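Local coordinates for Alpha/beta hydrolase fold-3 domain-containing protein (Enterococcus faecalis, PDB 2QRU) that is of unknown function but has an alpha/beta-hydrolase fold and is probably a hydrolase, at residues A[45-48]-A[49-52]; A[91-95]-A[96-100]; A[111-114]-A[115-119]; A[178-182]-A[183-187]. One frame throughout, in Å; residues are numbered along the deposited sequence. Where two conformers were deposited one is given.

Contact 1: A[45-48]-A[49-52]; sequences DLPE and ELKE. With EDO (1,2-ethanediol), chain E; EDO (1,2-ethanediol), chain G.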
loop_
_atom_site.group_PDB
_atom_site.type_symbol
_atom_site.label_atom_id
_atom_site.label_comp_id
_atom_site.label_asym_id
_atom_site.label_seq_id
_atom_site.Cartn_x
_atom_site.Cartn_y
_atom_site.Cartn_z
ATOM N N ASP A 45 -6.985 -8.189 2.374
ATOM C CA ASP A 45 -7.976 -7.129 2.108
ATOM C C ASP A 45 -8.167 -6.893 0.611
ATOM O O ASP A 45 -9.004 -6.088 0.215
ATOM C CB ASP A 45 -7.694 -5.803 2.850
ATOM C CG ASP A 45 -6.531 -5.007 2.252
ATOM O OD1 ASP A 45 -6.081 -5.305 1.119
ATOM O OD2 ASP A 45 -6.098 -4.032 2.905
ATOM N N LEU A 46 -7.380 -7.587 -0.210
ATOM C CA LEU A 46 -7.388 -7.347 -1.660
ATOM C C LEU A 46 -8.778 -7.677 -2.213
ATOM O O LEU A 46 -9.239 -8.829 -2.112
ATOM C CB LEU A 46 -6.331 -8.199 -2.336
ATOM C CG LEU A 46 -6.333 -8.216 -3.876
ATOM C CD1 LEU A 46 -6.122 -6.814 -4.488
ATOM C CD2 LEU A 46 -5.282 -9.190 -4.372
ATOM N N PRO A 47 -9.492 -6.662 -2.747
ATOM C CA PRO A 47 -10.810 -6.965 -3.316
ATOM C C PRO A 47 -10.759 -7.910 -4.523
ATOM O O PRO A 47 -9.848 -7.798 -5.371
ATOM C CB PRO A 47 -11.327 -5.600 -3.770
ATOM C CG PRO A 47 -10.611 -4.621 -2.875
ATOM C CD PRO A 47 -9.209 -5.210 -2.778
ATOM N N GLU A 48 -11.749 -8.812 -4.569
ATOM C CA GLU A 48 -11.889 -9.764 -5.660
ATOM C C GLU A 48 -11.807 -9.026 -7.012
ATOM O O GLU A 48 -11.138 -9.488 -7.959
ATOM C CB GLU A 48 -13.227 -10.513 -5.531
ATOM C CG GLU A 48 -13.587 -11.373 -6.739
ATOM C CD GLU A 48 -12.616 -12.526 -6.986
ATOM O OE1 GLU A 48 -11.957 -12.979 -6.024
ATOM O OE2 GLU A 48 -12.541 -13.001 -8.151
ATOM N N GLU A 49 -12.473 -7.878 -7.100
ATOM C CA GLU A 49 -12.591 -7.158 -8.370
ATOM C C GLU A 49 -11.247 -6.596 -8.813
ATOM O O GLU A 49 -10.947 -6.551 -10.036
ATOM C CB GLU A 49 -13.610 -6.025 -8.289
ATOM C CG GLU A 49 -15.037 -6.458 -8.115
ATOM C CD GLU A 49 -15.397 -6.799 -6.679
ATOM O OE1 GLU A 49 -14.530 -6.750 -5.777
ATOM O OE2 GLU A 49 -16.567 -7.159 -6.465
ATOM N N LEU A 50 -10.446 -6.148 -7.838
ATOM C CA LEU A 50 -9.132 -5.602 -8.167
ATOM C C LEU A 50 -8.186 -6.739 -8.548
ATOM O O LEU A 50 -7.425 -6.647 -9.529
ATOM C CB LEU A 50 -8.579 -4.771 -7.005
ATOM C CG LEU A 50 -7.204 -4.128 -7.213
ATOM C CD1 LEU A 50 -7.165 -3.242 -8.496
ATOM C CD2 LEU A 50 -6.872 -3.330 -5.951
ATOM N N LYS A 51 -8.244 -7.833 -7.785
ATOM C CA LYS A 51 -7.468 -9.025 -8.133
ATOM C C LYS A 51 -7.779 -9.448 -9.592
ATOM O O LYS A 51 -6.869 -9.703 -10.392
ATOM C CB LYS A 51 -7.771 -10.168 -7.136
ATOM C CG LYS A 51 -6.984 -11.455 -7.373
ATOM C CD LYS A 51 -7.722 -12.404 -8.297
ATOM C CE LYS A 51 -8.973 -12.926 -7.604
ATOM N NZ LYS A 51 -9.654 -13.987 -8.379
ATOM N N GLU A 52 -9.054 -9.445 -9.958
ATOM C CA GLU A 52 -9.439 -9.845 -11.314
ATOM C C GLU A 52 -8.959 -8.864 -12.386
ATOM O O GLU A 52 -8.533 -9.280 -13.478
ATOM C CB GLU A 52 -10.936 -10.068 -11.384
ATOM C CG GLU A 52 -11.367 -11.318 -10.614
ATOM C CD GLU A 52 -11.039 -12.604 -11.344
ATOM O OE1 GLU A 52 -11.708 -12.894 -12.354
ATOM O OE2 GLU A 52 -10.126 -13.329 -10.899
HETATM C C1 EDO E . -14.723 -9.723 -11.363
HETATM O O1 EDO E . -14.872 -8.300 -11.293
HETATM C C2 EDO E . -14.780 -10.336 -9.968
HETATM O O2 EDO E . -14.386 -11.720 -10.045
HETATM C C1 EDO G . -8.203 -3.128 5.403
HETATM O O1 EDO G . -7.954 -2.001 4.537
HETATM C C2 EDO G . -6.868 -3.434 6.101
HETATM O O2 EDO G . -6.104 -4.506 5.536
#

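Contact 2: A[91-95]-A[96-100]; sequences EIIQN and QSFGL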
loop_
_atom_site.group_PDB
_atom_site.type_symbol
_atom_site.label_atom_id
_atom_site.label_comp_id
_atom_site.label_asym_id
_atom_site.label_seq_id
_atom_site.Cartn_x
_atom_site.Cartn_y
_atom_site.Cartn_z
ATOM N N GLU A 91 12.524 -16.039 -5.716
ATOM C CA GLU A 91 11.762 -17.265 -5.671
ATOM C C GLU A 91 10.691 -17.334 -6.760
ATOM O O GLU A 91 10.491 -18.383 -7.391
ATOM C CB GLU A 91 11.138 -17.407 -4.279
ATOM C CG GLU A 91 10.339 -18.658 -4.068
ATOM C CD GLU A 91 11.176 -19.926 -4.231
ATOM O OE1 GLU A 91 12.411 -19.867 -4.021
ATOM O OE2 GLU A 91 10.591 -20.972 -4.569
ATOM N N ILE A 92 10.014 -16.208 -6.977
ATOM C CA ILE A 92 8.806 -16.186 -7.814
ATOM C C ILE A 92 8.938 -15.310 -9.067
ATOM O O ILE A 92 8.800 -15.810 -10.193
ATOM C CB ILE A 92 7.566 -15.793 -6.984
ATOM C CG1 ILE A 92 7.317 -16.819 -5.875
ATOM C CG2 ILE A 92 6.320 -15.630 -7.892
ATOM C CD1 ILE A 92 6.303 -16.377 -4.855
ATOM N N ILE A 93 9.192 -14.003 -8.896
ATOM C CA ILE A 93 9.219 -13.110 -10.055
ATOM C C ILE A 93 10.370 -13.466 -10.994
ATOM O O ILE A 93 10.229 -13.401 -12.223
ATOM C CB ILE A 93 9.278 -11.590 -9.655
ATOM C CG1 ILE A 93 8.112 -11.243 -8.722
ATOM C CG2 ILE A 93 9.277 -10.724 -10.901
ATOM C CD1 ILE A 93 8.221 -9.855 -8.006
ATOM N N GLN A 94 11.498 -13.858 -10.400
ATOM C CA GLN A 94 12.694 -14.302 -11.136
ATOM C C GLN A 94 13.095 -13.358 -12.268
ATOM O O GLN A 94 13.366 -13.795 -13.394
ATOM C CB GLN A 94 12.542 -15.744 -11.642
ATOM C CG GLN A 94 12.248 -16.749 -10.561
ATOM C CD GLN A 94 12.066 -18.146 -11.132
ATOM O OE1 GLN A 94 12.705 -18.505 -12.117
ATOM N NE2 GLN A 94 11.183 -18.930 -10.530
ATOM N N ASN A 95 13.119 -12.064 -11.944
ATOM C CA ASN A 95 13.534 -10.995 -12.859
ATOM C C ASN A 95 12.614 -10.763 -14.049
ATOM O O ASN A 95 12.989 -10.055 -14.977
ATOM C CB ASN A 95 14.997 -11.183 -13.311
ATOM C CG ASN A 95 15.963 -11.159 -12.146
ATOM O OD1 ASN A 95 16.041 -10.166 -11.410
ATOM N ND2 ASN A 95 16.698 -12.247 -11.965
ATOM N N GLN A 96 11.407 -11.336 -14.016
ATOM C CA GLN A 96 10.372 -11.044 -15.020
ATOM C C GLN A 96 9.764 -9.660 -14.739
ATOM O O GLN A 96 9.943 -9.124 -13.649
ATOM C CB GLN A 96 9.256 -12.080 -14.964
ATOM C CG GLN A 96 9.690 -13.475 -15.426
ATOM C CD GLN A 96 9.670 -13.602 -16.928
ATOM O OE1 GLN A 96 10.667 -13.990 -17.540
ATOM N NE2 GLN A 96 8.536 -13.273 -17.536
ATOM N N SER A 97 9.063 -9.101 -15.723
ATOM C CA SER A 97 8.424 -7.803 -15.548
ATOM C C SER A 97 7.428 -7.855 -14.404
ATOM O O SER A 97 6.748 -8.861 -14.185
ATOM C CB SER A 97 7.704 -7.355 -16.820
ATOM O OG SER A 97 8.630 -7.115 -17.863
ATOM N N PHE A 98 7.343 -6.751 -13.669
ATOM C CA PHE A 98 6.358 -6.665 -12.604
ATOM C C PHE A 98 5.939 -5.227 -12.403
ATOM O O PHE A 98 6.711 -4.294 -12.676
ATOM C CB PHE A 98 6.926 -7.216 -11.280
ATOM C CG PHE A 98 8.031 -6.346 -10.691
ATOM C CD1 PHE A 98 9.350 -6.457 -11.141
ATOM C CD2 PHE A 98 7.728 -5.371 -9.750
ATOM C CE1 PHE A 98 10.349 -5.631 -10.627
ATOM C CE2 PHE A 98 8.726 -4.532 -9.246
ATOM C CZ PHE A 98 10.027 -4.664 -9.691
ATOM N N GLY A 99 4.711 -5.052 -11.940
ATOM C CA GLY A 99 4.232 -3.756 -11.471
ATOM C C GLY A 99 3.974 -3.807 -9.982
ATOM O O GLY A 99 4.016 -4.889 -9.374
ATOM N N LEU A 100 3.686 -2.657 -9.391
ATOM C CA LEU A 100 3.336 -2.638 -7.963
ATOM C C LEU A 100 1.953 -2.008 -7.838
ATOM O O LEU A 100 1.574 -1.132 -8.631
ATOM C CB LEU A 100 4.316 -1.818 -7.146
ATOM C CG LEU A 100 5.778 -2.296 -7.176
ATOM C CD1 LEU A 100 6.680 -1.258 -6.443
ATOM C CD2 LEU A 100 5.946 -3.692 -6.577
#

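Contact 3: A[111-114]-A[115-119]; sequences LQLT and KQLQT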
loop_
_atom_site.group_PDB
_atom_site.type_symbol
_atom_site.label_atom_id
_atom_site.label_comp_id
_atom_site.label_asym_id
_atom_site.label_seq_id
_atom_site.Cartn_x
_atom_site.Cartn_y
_atom_site.Cartn_z
ATOM N N LEU A 111 5.768 3.300 -3.039
ATOM C CA LEU A 111 6.599 4.384 -3.564
ATOM C C LEU A 111 7.992 4.385 -2.920
ATOM O O LEU A 111 9.017 4.555 -3.604
ATOM C CB LEU A 111 5.888 5.726 -3.405
ATOM C CG LEU A 111 4.623 5.825 -4.280
ATOM C CD1 LEU A 111 3.757 7.029 -3.821
ATOM C CD2 LEU A 111 4.983 5.945 -5.762
ATOM N N GLN A 112 8.039 4.134 -1.601
ATOM C CA GLN A 112 9.313 4.016 -0.918
ATOM C C GLN A 112 10.086 2.803 -1.461
ATOM O O GLN A 112 11.267 2.916 -1.741
ATOM C CB GLN A 112 9.124 3.883 0.599
ATOM C CG GLN A 112 8.645 5.180 1.262
ATOM C CD GLN A 112 9.755 6.236 1.367
ATOM O OE1 GLN A 112 10.930 5.942 1.170
ATOM N NE2 GLN A 112 9.359 7.480 1.651
ATOM N N LEU A 113 9.407 1.685 -1.647
ATOM C CA LEU A 113 10.072 0.465 -2.172
ATOM C C LEU A 113 10.652 0.767 -3.557
ATOM O O LEU A 113 11.803 0.414 -3.872
ATOM C CB LEU A 113 9.036 -0.659 -2.261
ATOM C CG LEU A 113 9.525 -1.968 -2.898
ATOM C CD1 LEU A 113 10.745 -2.549 -2.164
ATOM C CD2 LEU A 113 8.386 -2.962 -2.892
ATOM N N THR A 114 9.859 1.456 -4.381
ATOM C CA THR A 114 10.306 1.790 -5.736
ATOM C C THR A 114 11.658 2.508 -5.731
ATOM O O THR A 114 12.567 2.135 -6.451
ATOM C CB THR A 114 9.239 2.602 -6.487
ATOM O OG1 THR A 114 8.081 1.783 -6.635
ATOM C CG2 THR A 114 9.763 2.967 -7.893
ATOM N N LYS A 115 11.780 3.520 -4.884
ATOM C CA LYS A 115 13.052 4.239 -4.762
ATOM C C LYS A 115 14.208 3.275 -4.443
ATOM O O LYS A 115 15.305 3.323 -5.058
ATOM C CB LYS A 115 12.911 5.304 -3.695
ATOM C CG LYS A 115 14.226 6.094 -3.463
ATOM C CD LYS A 115 14.062 6.969 -2.229
ATOM C CE LYS A 115 15.343 7.694 -1.896
ATOM N NZ LYS A 115 15.834 8.504 -3.049
ATOM N N GLN A 116 13.968 2.390 -3.478
ATOM C CA GLN A 116 15.003 1.416 -3.088
ATOM C C GLN A 116 15.332 0.416 -4.185
ATOM O O GLN A 116 16.515 0.081 -4.382
ATOM C CB GLN A 116 14.614 0.695 -1.806
ATOM C CG GLN A 116 14.599 1.615 -0.640
ATOM C CD GLN A 116 15.893 2.443 -0.556
ATOM O OE1 GLN A 116 17.005 1.899 -0.617
ATOM N NE2 GLN A 116 15.744 3.763 -0.419
ATOM N N LEU A 117 14.303 -0.062 -4.879
ATOM C CA LEU A 117 14.464 -0.992 -6.016
ATOM C C LEU A 117 15.274 -0.417 -7.189
ATOM O O LEU A 117 16.073 -1.136 -7.808
ATOM C CB LEU A 117 13.127 -1.548 -6.496
ATOM C CG LEU A 117 12.359 -2.415 -5.493
ATOM C CD1 LEU A 117 11.096 -2.981 -6.153
ATOM C CD2 LEU A 117 13.231 -3.553 -4.931
ATOM N N GLN A 118 15.104 0.879 -7.473
ATOM C CA GLN A 118 15.963 1.539 -8.466
ATOM C C GLN A 118 17.439 1.320 -8.182
ATOM O O GLN A 118 18.232 1.160 -9.112
ATOM C CB GLN A 118 15.666 3.045 -8.551
ATOM C CG GLN A 118 14.357 3.353 -9.245
ATOM C CD GLN A 118 13.948 4.823 -9.147
ATOM O OE1 GLN A 118 13.934 5.401 -8.073
ATOM N NE2 GLN A 118 13.569 5.402 -10.261
ATOM N N THR A 119 17.826 1.294 -6.906
ATOM C CA THR A 119 19.225 1.145 -6.536
ATOM C C THR A 119 19.748 -0.282 -6.732
ATOM O O THR A 119 20.956 -0.514 -6.838
ATOM C CB THR A 119 19.511 1.563 -5.066
ATOM O OG1 THR A 119 19.081 0.526 -4.174
ATOM C CG2 THR A 119 18.826 2.880 -4.719
HETATM O O HOH W 1 12.837 4.448 0.014
#

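Contact 4: A[178-182]-A[183-187]; sequences YSIQQ and ALLPH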
loop_
_atom_site.group_PDB
_atom_site.type_symbol
_atom_site.label_atom_id
_atom_site.label_comp_id
_atom_site.label_asym_id
_atom_site.label_seq_id
_atom_site.Cartn_x
_atom_site.Cartn_y
_atom_site.Cartn_z
ATOM N N TYR A 178 -6.924 4.614 18.005
ATOM C CA TYR A 178 -6.487 5.072 19.317
ATOM C C TYR A 178 -5.242 5.965 19.198
ATOM O O TYR A 178 -5.206 7.061 19.763
ATOM C CB TYR A 178 -6.211 3.870 20.231
ATOM C CG TYR A 178 -5.743 4.241 21.627
ATOM C CD1 TYR A 178 -6.659 4.631 22.605
ATOM C CD2 TYR A 178 -4.393 4.185 21.973
ATOM C CE1 TYR A 178 -6.244 4.965 23.893
ATOM C CE2 TYR A 178 -3.963 4.522 23.267
ATOM C CZ TYR A 178 -4.896 4.908 24.215
ATOM O OH TYR A 178 -4.490 5.235 25.489
ATOM N N SER A 179 -4.238 5.511 18.443
ATOM C CA SER A 179 -2.985 6.257 18.349
ATOM C C SER A 179 -3.229 7.620 17.704
ATOM O O SER A 179 -2.645 8.614 18.129
ATOM C CB SER A 179 -1.883 5.469 17.631
ATOM O OG SER A 179 -2.117 5.335 16.234
ATOM N N ILE A 180 -4.125 7.663 16.720
ATOM C CA ILE A 180 -4.517 8.925 16.095
ATOM C C ILE A 180 -5.181 9.857 17.109
ATOM O O ILE A 180 -4.758 11.013 17.272
ATOM C CB ILE A 180 -5.444 8.706 14.877
ATOM C CG1 ILE A 180 -4.671 8.014 13.746
ATOM C CG2 ILE A 180 -6.031 10.053 14.397
ATOM C CD1 ILE A 180 -5.526 7.560 12.557
ATOM N N GLN A 181 -6.201 9.350 17.806
ATOM C CA GLN A 181 -6.955 10.152 18.773
ATOM C C GLN A 181 -6.072 10.656 19.910
ATOM O O GLN A 181 -6.322 11.725 20.465
ATOM C CB GLN A 181 -8.130 9.358 19.350
ATOM C CG GLN A 181 -9.183 8.949 18.314
ATOM C CD GLN A 181 -10.342 8.172 18.920
ATOM O OE1 GLN A 181 -10.265 7.682 20.051
ATOM N NE2 GLN A 181 -11.431 8.064 18.168
ATOM N N GLN A 182 -5.038 9.883 20.241
ATOM C CA GLN A 182 -4.169 10.173 21.384
ATOM C C GLN A 182 -2.875 10.883 20.978
ATOM O O GLN A 182 -2.002 11.101 21.814
ATOM C CB GLN A 182 -3.831 8.884 22.138
ATOM C CG GLN A 182 -5.016 8.199 22.781
ATOM C CD GLN A 182 -5.638 9.027 23.886
ATOM O OE1 GLN A 182 -4.939 9.661 24.677
ATOM N NE2 GLN A 182 -6.964 9.020 23.948
ATOM N N ALA A 183 -2.762 11.235 19.698
ATOM C CA ALA A 183 -1.579 11.916 19.153
ATOM C C ALA A 183 -0.289 11.078 19.277
ATOM O O ALA A 183 0.804 11.619 19.445
ATOM C CB ALA A 183 -1.411 13.317 19.801
ATOM N N LEU A 184 -0.423 9.756 19.175
ATOM C CA LEU A 184 0.710 8.844 19.376
ATOM C C LEU A 184 1.207 8.220 18.067
ATOM O O LEU A 184 2.158 7.430 18.054
ATOM C CB LEU A 184 0.326 7.723 20.343
ATOM C CG LEU A 184 0.095 8.061 21.815
ATOM C CD1 LEU A 184 -0.528 6.868 22.518
ATOM C CD2 LEU A 184 1.395 8.461 22.485
ATOM N N LEU A 185 0.557 8.551 16.959
ATOM C CA LEU A 185 0.910 7.882 15.725
ATOM C C LEU A 185 2.395 8.054 15.370
ATOM O O LEU A 185 3.064 7.070 15.068
ATOM C CB LEU A 185 -0.022 8.285 14.568
ATOM C CG LEU A 185 0.080 7.395 13.339
ATOM C CD1 LEU A 185 -0.138 5.927 13.691
ATOM C CD2 LEU A 185 -0.884 7.875 12.213
ATOM N N PRO A 186 2.925 9.300 15.417
ATOM C CA PRO A 186 4.357 9.413 15.145
ATOM C C PRO A 186 5.208 8.562 16.081
ATOM O O PRO A 186 6.162 7.932 15.632
ATOM C CB PRO A 186 4.632 10.915 15.332
ATOM C CG PRO A 186 3.310 11.545 14.979
ATOM C CD PRO A 186 2.323 10.629 15.649
ATOM N N HIS A 187 4.848 8.522 17.362
ATOM C CA HIS A 187 5.609 7.742 18.336
ATOM C C HIS A 187 5.522 6.254 17.972
ATOM O O HIS A 187 6.534 5.543 18.005
ATOM C CB HIS A 187 5.114 7.987 19.762
ATOM C CG HIS A 187 5.895 7.240 20.797
ATOM N ND1 HIS A 187 7.150 7.636 21.209
ATOM C CD2 HIS A 187 5.617 6.103 21.478
ATOM C CE1 HIS A 187 7.604 6.782 22.114
ATOM N NE2 HIS A 187 6.693 5.842 22.292
#

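Contact 1: A[45-48]-A[49-52]
Lys51 reaches back one turn to Glu48, and the two side chains run side by side in the same direction along the first turn of helix 48-55. Both start with CG anti to the backbone N (chi1 -178° in the lysine, 171° in the glutamate), and bends further out bring Lys51 NZ to 3.1 Å from Glu48 OE2, a salt bridge made on the syn side of the carboxylate but well out of its plane. In one of the two conformers of Glu52, NZ also bonds Glu52 OE2 at 2.6 Å, on the anti side. A 1,2-ethanediol, probably from the crystallisation liquor, donates a further hydrogen bond to Glu48 OE2.

The inner side is apolar. Leu46 crosses Leu50 at about a right angle, CD1 lying 3.9 Å from Leu50 CD2, while its other methyl, CD2, rests 3.8 Å from Lys51 CB. Pro47 sits at the N-cap with no side-chain acceptor to offer; its rigid ring restricts the backbone just before the helix, and its O accepts a nearly straight bond from Lys51 N at 2.9 Å. Glu49 turns aside to a salt bridge with Lys256.

When Glu52 adopts this conformer, one ammonium group bridges two carboxylates and probably offsets their repulsion.

Contact 2: A[91-95]-A[96-100]
Ile93 lays its CG2 methyl against the backbone and side chains that follow the turn: CG2 is 3.2 Å from Gln96 O and 4.2 Å from Phe98 CB. The branch gets there because CG2 stands anti to the backbone N, while CG1 takes the place beside that nitrogen (chi1 -55°). A beta-branched residue suits this corner, since one arm can meet the returning chain while the side chain as a whole also packs on Val31 of the central sheet.

The reversal itself is a type I' beta turn from Ile93 to Gln96, closed by Gln96 N donating to Ile93 O at 3.0 Å. That N-H arrives from above the carbonyl plane, not on a lone pair. Gln94 and Asn95 fill the two middle positions with positive phi (48° and 67°), which asparagine tolerates more readily than most residues. Gln94 folds back so that NE2 donates to Glu91 O at 3.3 Å, at the end of helix 74-93. Gln96 bends at chi2, with its CB and CG each 3.2 Å from Ile93 O.

Beyond the turn the chain enters strand 98-103, a parallel strand of the alpha/beta-hydrolase sheet. Phe98 turns its ring inward, where it meets Phe85 of helix 74-93 and Leu117 of helix 105-119; the edge of the ring faces Gln96 O in its plane.

The chemistry divides at the turn: amide side chains lie where the chain is exposed, whereas Ile93 and Phe98 put hydrocarbon between helix and sheet, so the short connection combines the turn's backbone bond, polar bonds to the helix end and a buried apolar patch.

Contact 3: A[111-114]-A[115-119]
Leu113 and Leu117, one turn apart, make the apolar part of this contact. Their side chains cross obliquely, Leu113 CD1 lying 3.7 Å from Leu117 CG, and Leu113 CG reaching 3.8 Å to Leu117 CD1. Different first torsions bring them together: Leu113 sets CG anti to its backbone N (chi1 175°), whereas Leu117 sets CG beside the N (chi1 -64°). Leucine suits both places, for this side of the helix packs on Leu81 and Phe85 of helix 74-93, and Leu117 also touches Phe98.

Backbone hydrogen bonds supply the regular framework. Each carbonyl from Leu111 to Thr114 accepts from the N-H four residues on; the shortest of these bonds, Leu117 N to Leu113 O, is 2.7 Å and nearly straight. The turns belong to helix 105-119, the crossover helix of the beta-alpha-beta unit that joins strand 98-103 to strand 127-130 in the alpha/beta-hydrolase fold. Thr114 faces that sheet, touching Leu100 and Leu127, and its buried hydroxyl is satisfied by a hydrogen bond to Met110 O, one turn back in the same helix.

Polar side chains add a water-mediated link. A single water donates to Gln112 O at 2.8 Å and to Gln112 OE1 at 2.7 Å, and accepts from Gln116 NE2 at 3.0 Å; glutamine serves well at both positions because its amide can either accept or donate, and a bend at chi2 in each chain turns the amide to the water. Gln118 sends its NE2 to Thr209 instead, and Thr119 OG1 donates to Gln116 O at 2.6 Å, in the carbonyl plane.

Contact 4: A[178-182]-A[183-187]
A Schellman motif ends helix 173-181, and Leu184 and Ala183 supply the N-H groups that bond back into its last turn. Leu184 N donates to Ser179 O at 2.7 Å, while Ala183 N reaches Ile180 O at 3.1 Å from well above the carbonyl plane. Ala183 carries the positive phi (62°) that turns the chain, a conformation a small unbranched side chain can tolerate.

Leu184 CD1 then lies 3.9 Å from Gln182 CB and 4.2 Å from Tyr178 CE2. The same glutamine, bent at chi2, lays CG over the centre of one face of the Tyr178 ring, 3.5 Å above its plane. The motif lies in the long connection between strands 127-130 and 213-218 of the alpha/beta-hydrolase sheet and leads almost at once into the short helix 185-189, so the two helices meet at a tight corner.

On the inner side of that corner, Leu185 and Ile180 run side by side in the same direction, with Leu185 CD2 4.1 Å from Ile180 CG1. Leu185 CD1 packs 3.3 Å from Ser179 OG, a hydroxyl placed between the backbone N and carbonyl carbon (chi1 71°) and hydrogen-bonded to Tyr176 O. Gln181 points elsewhere, its amide pairing with the backbone of Ile150 and Gln148.

Overall arrangement
From the N terminus, the four contacts come in series, each in one continuous piece of chain; none nests in or crosses another. Contact 1 starts helix 48-55 after the loop from strand 28-33. Contact 2 closes the tight turn from helix 74-93 into strand 98-103, and contact 3 lies on the next helix, 105-119. These two touch, Leu100 CD1 standing 3.4 Å from Thr114 OG1, which ties the strand to its crossover helix. A possible nucleophile elbow at Ser104 lies between them in the chain. Contact 4 joins helices 173-181 and 185-189, its centre about 36 Å from that of contact 2, on the opposite side of the chain's centre.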